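Local coordinates for glycosylation Associate Protein 3 (Streptococcus agalactiae serotype V, PDB 6OYC) that probably works with its partners Gap1 and Gap2 as a lectin-like component of the accessory Sec pathway, which links glycosylation of exported proteins to their secretion, at residues 44-49 against 121-126; 60-65 against 117-122; 88-93 against 108-113. One frame throughout, in Å; residues are numbered along the deposited sequence.

Contact 1 of 3, residues 44-49 against 121-126; sequences YTWSSQ and ISLINA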
loop_
_atom_site.group_PDB
_atom_site.type_symbol
_atom_site.label_atom_id
_atom_site.label_comp_id
_atom_site.label_asym_id
_atom_site.label_seq_id
_atom_site.Cartn_x
_atom_site.Cartn_y
_atom_site.Cartn_z
ATOM N N TYR C 44 5.466 -19.757 -1.023
ATOM C CA TYR C 44 4.427 -19.082 -1.776
ATOM C C TYR C 44 4.952 -18.774 -3.168
ATOM O O TYR C 44 6.127 -18.433 -3.330
ATOM C CB TYR C 44 3.977 -17.791 -1.066
ATOM C CG TYR C 44 2.735 -17.248 -1.700
ATOM C CD1 TYR C 44 1.502 -17.848 -1.471
ATOM C CD2 TYR C 44 2.796 -16.180 -2.590
ATOM C CE1 TYR C 44 0.360 -17.384 -2.089
ATOM C CE2 TYR C 44 1.651 -15.694 -3.202
ATOM C CZ TYR C 44 0.433 -16.299 -2.944
ATOM O OH TYR C 44 -0.708 -15.844 -3.561
ATOM N N THR C 45 4.072 -18.871 -4.163
ATOM C CA THR C 45 4.428 -18.571 -5.545
ATOM C C THR C 45 3.374 -17.668 -6.172
ATOM O O THR C 45 2.180 -17.987 -6.146
ATOM C CB THR C 45 4.589 -19.854 -6.376
ATOM O OG1 THR C 45 5.744 -20.565 -5.922
ATOM C CG2 THR C 45 4.797 -19.517 -7.861
ATOM N N TRP C 46 3.831 -16.552 -6.731
ATOM C CA TRP C 46 3.049 -15.643 -7.556
ATOM C C TRP C 46 3.245 -15.976 -9.033
ATOM O O TRP C 46 4.298 -16.472 -9.441
ATOM C CB TRP C 46 3.478 -14.196 -7.317
ATOM C CG TRP C 46 3.302 -13.684 -5.929
ATOM C CD1 TRP C 46 2.225 -13.003 -5.444
ATOM C CD2 TRP C 46 4.248 -13.762 -4.851
ATOM N NE1 TRP C 46 2.430 -12.665 -4.126
ATOM C CE2 TRP C 46 3.667 -13.110 -3.739
ATOM C CE3 TRP C 46 5.520 -14.327 -4.713
ATOM C CZ2 TRP C 46 4.315 -13.010 -2.503
ATOM C CZ3 TRP C 46 6.167 -14.218 -3.488
ATOM C CH2 TRP C 46 5.563 -13.568 -2.399
ATOM N N SER C 47 2.245 -15.653 -9.853
ATOM C CA SER C 47 2.316 -16.050 -11.255
ATOM C C SER C 47 1.826 -14.939 -12.180
ATOM O O SER C 47 0.903 -14.188 -11.847
ATOM C CB SER C 47 1.503 -17.336 -11.510
ATOM O OG SER C 47 1.576 -17.661 -12.888
ATOM N N SER C 48 2.442 -14.866 -13.363
ATOM C CA SER C 48 2.094 -13.888 -14.389
ATOM C C SER C 48 0.972 -14.354 -15.315
ATOM O O SER C 48 0.544 -13.579 -16.182
ATOM C CB SER C 48 3.340 -13.514 -15.224
ATOM O OG SER C 48 3.563 -14.361 -16.343
ATOM N N GLN C 49 0.493 -15.586 -15.166
ATOM C CA GLN C 49 -0.544 -16.125 -16.036
ATOM C C GLN C 49 -1.234 -17.280 -15.329
ATOM O O GLN C 49 -0.576 -18.072 -14.655
ATOM C CB GLN C 49 0.039 -16.608 -17.362
ATOM C CG GLN C 49 -0.994 -17.186 -18.305
ATOM C CD GLN C 49 -0.563 -17.060 -19.754
ATOM O OE1 GLN C 49 0.149 -16.102 -20.157
ATOM N NE2 GLN C 49 -0.964 -18.039 -20.549
ATOM N N ILE C 121 7.239 -15.893 -9.293
ATOM C CA ILE C 121 8.132 -15.462 -8.224
ATOM C C ILE C 121 7.782 -16.272 -6.991
ATOM O O ILE C 121 6.605 -16.381 -6.641
ATOM C CB ILE C 121 8.022 -13.951 -7.947
ATOM C CG1 ILE C 121 8.367 -13.155 -9.211
ATOM C CG2 ILE C 121 8.936 -13.579 -6.827
ATOM C CD1 ILE C 121 8.091 -11.648 -9.111
ATOM N N SER C 122 8.795 -16.850 -6.347
ATOM C CA SER C 122 8.599 -17.740 -5.211
ATOM C C SER C 122 9.380 -17.249 -4.005
ATOM O O SER C 122 10.568 -16.926 -4.112
ATOM C CB SER C 122 9.026 -19.168 -5.546
ATOM O OG SER C 122 8.129 -19.753 -6.455
ATOM N N LEU C 123 8.700 -17.184 -2.866
ATOM C CA LEU C 123 9.347 -17.003 -1.576
ATOM C C LEU C 123 9.866 -18.355 -1.112
ATOM O O LEU C 123 9.112 -19.334 -1.073
ATOM C CB LEU C 123 8.343 -16.455 -0.568
ATOM C CG LEU C 123 8.730 -15.510 0.557
ATOM C CD1 LEU C 123 9.315 -14.225 -0.020
ATOM C CD2 LEU C 123 7.480 -15.208 1.415
ATOM N N ILE C 124 11.150 -18.426 -0.780
ATOM C CA ILE C 124 11.765 -19.693 -0.400
ATOM C C ILE C 124 12.408 -19.561 0.976
ATOM O O ILE C 124 13.218 -18.655 1.209
ATOM C CB ILE C 124 12.779 -20.164 -1.451
ATOM C CG1 ILE C 124 12.080 -20.294 -2.804
ATOM C CG2 ILE C 124 13.372 -21.491 -1.038
ATOM C CD1 ILE C 124 12.960 -20.792 -3.905
ATOM N N ASN C 125 12.032 -20.466 1.882
ATOM C CA ASN C 125 12.583 -20.529 3.231
ATOM C C ASN C 125 13.814 -21.425 3.224
ATOM O O ASN C 125 13.737 -22.586 2.799
ATOM C CB ASN C 125 11.541 -21.068 4.218
ATOM C CG ASN C 125 12.028 -21.038 5.665
ATOM O OD1 ASN C 125 12.766 -20.139 6.062
ATOM N ND2 ASN C 125 11.611 -22.020 6.456
ATOM N N ALA C 126 14.939 -20.889 3.699
ATOM C CA ALA C 126 16.184 -21.646 3.779
ATOM C C ALA C 126 16.634 -21.829 5.230
ATOM O O ALA C 126 17.685 -21.314 5.628
ATOM C CB ALA C 126 17.275 -20.946 2.962
#
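Trp46 and Ile121 form an antiparallel hydrogen-bonded pair with two backbone bonds. Trp46 N donates to Ile121 O at 2.8 Å, and Ile121 N returns a bond to Trp46 O at 3.0 Å. Two residues away, Leu123 N reaches Tyr44 O at 2.9 Å. The non-hydrogen-bonded pair between them, Thr45 and Ser122, is joined through its side chains instead: Thr45 OG1 and Ser122 OG lie 2.6 Å apart, a short hydrogen bond. Each hydroxyl stands anti to its own carbonyl carbon (chi1 -68° and -70°), which brings the two together on one face of the sheet. On the other face, the indole of Trp46 swings its benzo edge across the neighbouring strand. Trp46 CE3 comes 3.0 Å from Ile121 O near the ring plane, and the same atom packs on Ile121 CG2 at 4.1 Å, while CZ3 leans toward the CB of Leu123. Tyr44 CD2 sits 3.3 Å above the Trp46 indole plane, over its centre. The pieces 44-47 and 121-125 run at 169° to each other; they belong to strands 41-47 and 118-125, neighbours in a four-stranded antiparallel sheet with 41-47 outermost. This sheet packs against a second antiparallel sheet, probably as a beta-sandwich, consistent with the galactose-binding-like clan to which this protein family is assigned. In the second shell, Trp9 meets the Tyr44 ring. The indole N-H is satisfied by Tyr8 O, which ties down the rotation of the ring. Leu136 of strand 130-140, in the facing sheet, touches both Trp46 and Ile121, and Phe133 touches Leu123. The hydroxyl pair has its own clamp, because the amide of Asn42 uses ND2 for Thr45 OG1 and OD1 for Ser122 OG.

Contact 2 of 3, residues 60-65 against 117-122; sequences NLPLLR and YTYTIS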
loop_
_atom_site.group_PDB
_atom_site.type_symbol
_atom_site.label_atom_id
_atom_site.label_comp_id
_atom_site.label_asym_id
_atom_site.label_seq_id
_atom_site.Cartn_x
_atom_site.Cartn_y
_atom_site.Cartn_z
ATOM N N ASN C 60 -1.256 -12.597 -10.524
ATOM C CA ASN C 60 -0.982 -11.516 -9.591
ATOM C C ASN C 60 0.364 -10.862 -9.883
ATOM O O ASN C 60 0.839 -10.044 -9.083
ATOM C CB ASN C 60 -1.056 -12.036 -8.149
ATOM C CG ASN C 60 -0.442 -13.423 -8.008
ATOM O OD1 ASN C 60 0.494 -13.768 -8.722
ATOM N ND2 ASN C 60 -0.981 -14.224 -7.107
ATOM N N LEU C 61 0.983 -11.197 -11.015
ATOM C CA LEU C 61 2.188 -10.547 -11.504
ATOM C C LEU C 61 1.883 -9.845 -12.822
ATOM O O LEU C 61 1.133 -10.382 -13.643
ATOM C CB LEU C 61 3.346 -11.558 -11.719
ATOM C CG LEU C 61 3.762 -12.295 -10.437
ATOM C CD1 LEU C 61 4.877 -13.314 -10.690
ATOM C CD2 LEU C 61 4.168 -11.286 -9.348
ATOM N N PRO C 62 2.458 -8.674 -13.066
ATOM C CA PRO C 62 2.153 -7.945 -14.298
ATOM C C PRO C 62 2.920 -8.489 -15.489
ATOM O O PRO C 62 3.976 -9.121 -15.369
ATOM C CB PRO C 62 2.614 -6.514 -13.984
ATOM C CG PRO C 62 3.807 -6.724 -13.066
ATOM C CD PRO C 62 3.449 -7.966 -12.230
ATOM N N LEU C 63 2.367 -8.180 -16.650
ATOM C CA LEU C 63 2.991 -8.471 -17.932
ATOM C C LEU C 63 4.251 -7.630 -18.094
ATOM O O LEU C 63 4.220 -6.415 -17.891
ATOM C CB LEU C 63 1.985 -8.167 -19.038
ATOM C CG LEU C 63 1.963 -8.811 -20.413
ATOM C CD1 LEU C 63 1.940 -10.337 -20.328
ATOM C CD2 LEU C 63 0.751 -8.267 -21.202
ATOM N N LEU C 64 5.359 -8.265 -18.467
ATOM C CA LEU C 64 6.637 -7.581 -18.613
ATOM C C LEU C 64 7.067 -7.578 -20.077
ATOM O O LEU C 64 6.546 -8.334 -20.903
ATOM C CB LEU C 64 7.713 -8.242 -17.737
ATOM C CG LEU C 64 7.415 -8.304 -16.227
ATOM C CD1 LEU C 64 8.601 -8.873 -15.440
ATOM C CD2 LEU C 64 7.014 -6.927 -15.671
ATOM N N ARG C 65 8.020 -6.712 -20.403
ATOM C CA ARG C 65 8.492 -6.564 -21.780
ATOM C C ARG C 65 9.883 -7.184 -21.940
ATOM O O ARG C 65 10.805 -6.865 -21.178
ATOM C CB ARG C 65 8.523 -5.085 -22.207
ATOM C CG ARG C 65 7.271 -4.254 -21.840
ATOM C CD ARG C 65 6.014 -4.961 -22.282
ATOM N NE ARG C 65 4.872 -4.070 -22.494
ATOM C CZ ARG C 65 3.849 -3.910 -21.647
ATOM N NH1 ARG C 65 3.800 -4.569 -20.469
ATOM N NH2 ARG C 65 2.866 -3.073 -21.985
ATOM N N TYR C 117 8.008 -16.536 -21.823
ATOM C CA TYR C 117 6.590 -16.364 -22.102
ATOM C C TYR C 117 5.822 -15.953 -20.849
ATOM O O TYR C 117 5.071 -14.974 -20.871
ATOM C CB TYR C 117 5.985 -17.654 -22.678
ATOM C CG TYR C 117 4.599 -17.427 -23.229
ATOM C CD1 TYR C 117 4.400 -16.574 -24.323
ATOM C CD2 TYR C 117 3.480 -18.018 -22.637
ATOM C CE1 TYR C 117 3.129 -16.321 -24.822
ATOM C CE2 TYR C 117 2.185 -17.790 -23.150
ATOM C CZ TYR C 117 2.025 -16.943 -24.248
ATOM O OH TYR C 117 0.775 -16.680 -24.771
ATOM N N THR C 118 5.996 -16.685 -19.751
ATOM C CA THR C 118 5.451 -16.313 -18.451
ATOM C C THR C 118 6.562 -16.333 -17.406
ATOM O O THR C 118 7.702 -16.721 -17.684
ATOM C CB THR C 118 4.319 -17.259 -18.013
ATOM O OG1 THR C 118 4.861 -18.560 -17.766
ATOM C CG2 THR C 118 3.246 -17.344 -19.083
ATOM N N TYR C 119 6.225 -15.931 -16.182
ATOM C CA TYR C 119 7.198 -16.034 -15.101
ATOM C C TYR C 119 6.472 -16.202 -13.771
ATOM O O TYR C 119 5.284 -15.910 -13.640
ATOM C CB TYR C 119 8.160 -14.821 -15.076
ATOM C CG TYR C 119 7.542 -13.488 -14.676
ATOM C CD1 TYR C 119 6.713 -12.778 -15.552
ATOM C CD2 TYR C 119 7.780 -12.938 -13.414
ATOM C CE1 TYR C 119 6.146 -11.565 -15.180
ATOM C CE2 TYR C 119 7.216 -11.713 -13.032
ATOM C CZ TYR C 119 6.404 -11.034 -13.919
ATOM O OH TYR C 119 5.850 -9.831 -13.547
ATOM N N THR C 120 7.196 -16.713 -12.793
ATOM C CA THR C 120 6.690 -16.857 -11.439
ATOM C C THR C 120 7.700 -16.248 -10.485
ATOM O O THR C 120 8.882 -16.131 -10.799
ATOM C CB THR C 120 6.479 -18.325 -11.044
ATOM O OG1 THR C 120 7.751 -18.975 -11.026
ATOM C CG2 THR C 120 5.526 -19.053 -12.017
ATOM N N ILE C 121 7.239 -15.893 -9.293
ATOM C CA ILE C 121 8.132 -15.462 -8.224
ATOM C C ILE C 121 7.782 -16.272 -6.991
ATOM O O ILE C 121 6.605 -16.381 -6.641
ATOM C CB ILE C 121 8.022 -13.951 -7.947
ATOM C CG1 ILE C 121 8.367 -13.155 -9.211
ATOM C CG2 ILE C 121 8.936 -13.579 -6.827
ATOM C CD1 ILE C 121 8.091 -11.648 -9.111
ATOM N N SER C 122 8.795 -16.850 -6.347
ATOM C CA SER C 122 8.599 -17.740 -5.211
ATOM C C SER C 122 9.380 -17.249 -4.005
ATOM O O SER C 122 10.568 -16.926 -4.112
ATOM C CB SER C 122 9.026 -19.168 -5.546
ATOM O OG SER C 122 8.129 -19.753 -6.455
#
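The loop between helix 52-55 and strand 69-78 lies along the inward face of strand 118-125 in what is probably a beta-sandwich; Leu61 and Leu64 of this loop pack on the inward-pointing side chains of the strand, mainly on Tyr119. Thr118 and Thr120 point their side chains away from the loop, while Tyr119 and Ile121 point toward it. At the start of the strand, Tyr117 and Thr118 both face Tyr91, a classic beta bulge. The CB of Tyr119 points toward the loop, and with CG between the backbone N and the carbonyl carbon (chi1 69°) the phenol is aimed at Pro62. Leucines flank it on opposite sides of its plane. Leu61 CD1 approaches obliquely from one side, 3.7 Å from Tyr119 CE2. The same methyl also reaches Ile121 CG1 at 3.8 Å, so Leu61 spans two successive inward residues of the strand. From the other side Leu64 crosses the tyrosine at about a right angle, its CD1 lying 3.4 Å from Tyr119 CZ. Leu138 of the facing sheet packs on both Tyr119 and Pro62. The phenol is anchored at its far end: Tyr119 OH donates to Pro62 O at 2.7 Å, in the carbonyl plane and on a lone pair, with a C=O...O angle of 142°.

Contact 3 of 3, residues 88-93 against 108-113; sequences IEFYNR and IIFIYP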
loop_
_atom_site.group_PDB
_atom_site.type_symbol
_atom_site.label_atom_id
_atom_site.label_comp_id
_atom_site.label_asym_id
_atom_site.label_seq_id
_atom_site.Cartn_x
_atom_site.Cartn_y
_atom_site.Cartn_z
ATOM N N ILE C 88 12.850 -15.678 -8.956
ATOM C CA ILE C 88 12.049 -15.392 -10.135
ATOM C C ILE C 88 12.482 -16.349 -11.232
ATOM O O ILE C 88 13.679 -16.471 -11.526
ATOM C CB ILE C 88 12.185 -13.920 -10.567
ATOM C CG1 ILE C 88 11.371 -13.641 -11.824
ATOM C CG2 ILE C 88 13.631 -13.516 -10.780
ATOM C CD1 ILE C 88 11.125 -12.144 -12.034
ATOM N N GLU C 89 11.519 -17.054 -11.818
ATOM C CA GLU C 89 11.799 -18.058 -12.834
ATOM C C GLU C 89 10.979 -17.777 -14.085
ATOM O O GLU C 89 9.803 -17.417 -13.990
ATOM C CB GLU C 89 11.494 -19.476 -12.320
ATOM C CG GLU C 89 11.990 -20.578 -13.256
ATOM C CD GLU C 89 12.348 -21.871 -12.519
ATOM O OE1 GLU C 89 12.150 -21.965 -11.288
ATOM O OE2 GLU C 89 12.823 -22.804 -13.182
ATOM N N PHE C 90 11.596 -17.960 -15.251
ATOM C CA PHE C 90 10.979 -17.676 -16.534
ATOM C C PHE C 90 10.668 -18.974 -17.276
ATOM O O PHE C 90 11.413 -19.961 -17.180
ATOM C CB PHE C 90 11.881 -16.752 -17.365
ATOM C CG PHE C 90 12.406 -15.561 -16.572
ATOM C CD1 PHE C 90 11.563 -14.518 -16.210
ATOM C CD2 PHE C 90 13.728 -15.512 -16.154
ATOM C CE1 PHE C 90 12.040 -13.424 -15.453
ATOM C CE2 PHE C 90 14.213 -14.424 -15.404
ATOM C CZ PHE C 90 13.363 -13.384 -15.054
ATOM N N TYR C 91 9.550 -18.972 -18.003
ATOM C CA TYR C 91 9.036 -20.165 -18.658
ATOM C C TYR C 91 8.646 -19.809 -20.080
ATOM O O TYR C 91 8.064 -18.744 -20.329
ATOM C CB TYR C 91 7.822 -20.767 -17.910
ATOM C CG TYR C 91 8.157 -21.232 -16.503
ATOM C CD1 TYR C 91 8.112 -20.347 -15.424
ATOM C CD2 TYR C 91 8.536 -22.557 -16.256
ATOM C CE1 TYR C 91 8.430 -20.762 -14.143
ATOM C CE2 TYR C 91 8.847 -22.980 -14.983
ATOM C CZ TYR C 91 8.802 -22.080 -13.929
ATOM O OH TYR C 91 9.106 -22.506 -12.663
ATOM N N ASN C 92 8.995 -20.684 -21.014
ATOM C CA ASN C 92 8.578 -20.471 -22.385
ATOM C C ASN C 92 7.125 -20.912 -22.522
ATOM O O ASN C 92 6.463 -21.303 -21.554
ATOM C CB ASN C 92 9.508 -21.189 -23.357
ATOM C CG ASN C 92 9.482 -22.693 -23.194
ATOM O OD1 ASN C 92 8.583 -23.273 -22.557
ATOM N ND2 ASN C 92 10.487 -23.345 -23.768
ATOM N N ARG C 93 6.629 -20.875 -23.750
ATOM C CA ARG C 93 5.230 -21.158 -24.019
ATOM C C ARG C 93 4.918 -22.649 -23.920
ATOM O O ARG C 93 3.743 -23.022 -23.924
ATOM C CB ARG C 93 4.878 -20.533 -25.387
ATOM C CG ARG C 93 4.015 -21.294 -26.351
ATOM C CD ARG C 93 3.726 -20.472 -27.616
ATOM N NE ARG C 93 3.314 -19.070 -27.426
ATOM C CZ ARG C 93 4.010 -18.021 -27.866
ATOM N NH1 ARG C 93 5.184 -18.200 -28.470
ATOM N NH2 ARG C 93 3.558 -16.783 -27.685
ATOM N N ILE C 108 17.196 -6.722 -6.537
ATOM C CA ILE C 108 17.979 -7.100 -7.703
ATOM C C ILE C 108 17.398 -6.366 -8.900
ATOM O O ILE C 108 16.263 -5.888 -8.889
ATOM C CB ILE C 108 18.010 -8.627 -7.986
ATOM C CG1 ILE C 108 16.602 -9.167 -8.236
ATOM C CG2 ILE C 108 18.714 -9.395 -6.862
ATOM C CD1 ILE C 108 16.585 -10.658 -8.606
ATOM N N ILE C 109 18.206 -6.269 -9.936
ATOM C CA ILE C 109 17.762 -5.772 -11.220
ATOM C C ILE C 109 18.035 -6.865 -12.233
ATOM O O ILE C 109 19.142 -7.411 -12.278
ATOM C CB ILE C 109 18.465 -4.459 -11.595
ATOM C CG1 ILE C 109 18.101 -3.383 -10.570
ATOM C CG2 ILE C 109 18.055 -4.017 -13.003
ATOM C CD1 ILE C 109 18.635 -2.005 -10.909
ATOM N N PHE C 110 17.027 -7.200 -13.023
ATOM C CA PHE C 110 17.157 -8.243 -14.022
ATOM C C PHE C 110 16.541 -7.732 -15.310
ATOM O O PHE C 110 15.723 -6.808 -15.299
ATOM C CB PHE C 110 16.453 -9.527 -13.581
ATOM C CG PHE C 110 14.943 -9.383 -13.481
ATOM C CD1 PHE C 110 14.359 -8.893 -12.318
ATOM C CD2 PHE C 110 14.121 -9.717 -14.551
ATOM C CE1 PHE C 110 12.979 -8.747 -12.216
ATOM C CE2 PHE C 110 12.742 -9.572 -14.465
ATOM C CZ PHE C 110 12.166 -9.081 -13.293
ATOM N N ILE C 111 16.928 -8.354 -16.420
ATOM C CA ILE C 111 16.277 -8.136 -17.705
ATOM C C ILE C 111 15.265 -9.250 -17.930
ATOM O O ILE C 111 15.596 -10.429 -17.791
ATOM C CB ILE C 111 17.305 -8.077 -18.844
ATOM C CG1 ILE C 111 17.940 -6.683 -18.883
ATOM C CG2 ILE C 111 16.646 -8.412 -20.163
ATOM C CD1 ILE C 111 19.347 -6.701 -19.390
ATOM N N TYR C 112 14.029 -8.884 -18.237
ATOM C CA TYR C 112 13.043 -9.885 -18.610
ATOM C C TYR C 112 13.502 -10.532 -19.912
ATOM O O TYR C 112 13.596 -9.837 -20.932
ATOM C CB TYR C 112 11.663 -9.255 -18.771
ATOM C CG TYR C 112 10.535 -10.247 -18.963
ATOM C CD1 TYR C 112 10.192 -11.164 -17.955
ATOM C CD2 TYR C 112 9.787 -10.254 -20.148
ATOM C CE1 TYR C 112 9.131 -12.069 -18.137
ATOM C CE2 TYR C 112 8.724 -11.145 -20.332
ATOM C CZ TYR C 112 8.401 -12.053 -19.328
ATOM O OH TYR C 112 7.358 -12.940 -19.537
ATOM N N PRO C 113 13.816 -11.825 -19.920
ATOM C CA PRO C 113 14.574 -12.400 -21.036
ATOM C C PRO C 113 13.712 -12.686 -22.258
ATOM O O PRO C 113 12.491 -12.807 -22.173
ATOM C CB PRO C 113 15.129 -13.694 -20.440
ATOM C CG PRO C 113 14.136 -14.071 -19.414
ATOM C CD PRO C 113 13.640 -12.785 -18.820
#
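Pro113 sets the CD-CG edge of its ring on one face of Phe90, the rest of the ring rising steeply away. Pro113 CD sits 3.5 Å from the Phe90 ring centroid and only 2° off the normal, a CH-pi contact that is almost exactly centred. Pro113 CG leans over the CD2 side of the same face, 3.6 Å from Phe90 CD2. Two aromatic rings, Phe110 and Tyr112, approach Phe90 obliquely, but they are turned differently. The Phe110 plane is inclined at 40°, bringing its CD2 to 3.8 Å from Phe90 CZ; the Tyr112 plane is nearly perpendicular, at 80°, and its CD1 meets Phe90 CE1. Ile88 extends to Phe110 from the opposite direction. With CG1 anti to the backbone N, its chain reaches out and sets CD1 3.5 Å from Phe110 CZ. Tyr119 of the neighbouring strand touches both Ile88 and Phe90. The backbones stay well apart, and the contact is made by side chains alone. Phe110 comes from strand 107-111, which pairs with 69-78 in the other sheet, and Tyr112 and Pro113 from the loop that follows, so this aromatic cluster joins the four-stranded sheet to the end of strand 107-111 and its loop within the probable beta-sandwich.

How the contacts relate
All three contacts belong to one probable sandwich. Contacts 1 and 2 share strand 118-125; contact 3 uses its neighbour 84-91. Contact 1 pairs the shared strand with 41-47, and contact 2 covers its inward face with a loop. Centres of contacts 2 and 3 are about 8 Å apart, those of 1 and 2 about 11 Å, and those of 1 and 3 about 13 Å. A probable hydrogen bond from Ser47 N to Asn60 OD1 (2.8 Å) connects contacts 1 and 2; another, Tyr117 N to Tyr91 O (2.7 Å), connects 2 and 3. Contacts 1 and 3 touch through Ile121 CG1 and Ile88 CG1, 4.0 Å apart. Glycerol, probably from crystallisation, hydrogen-bonds Thr118 OG1.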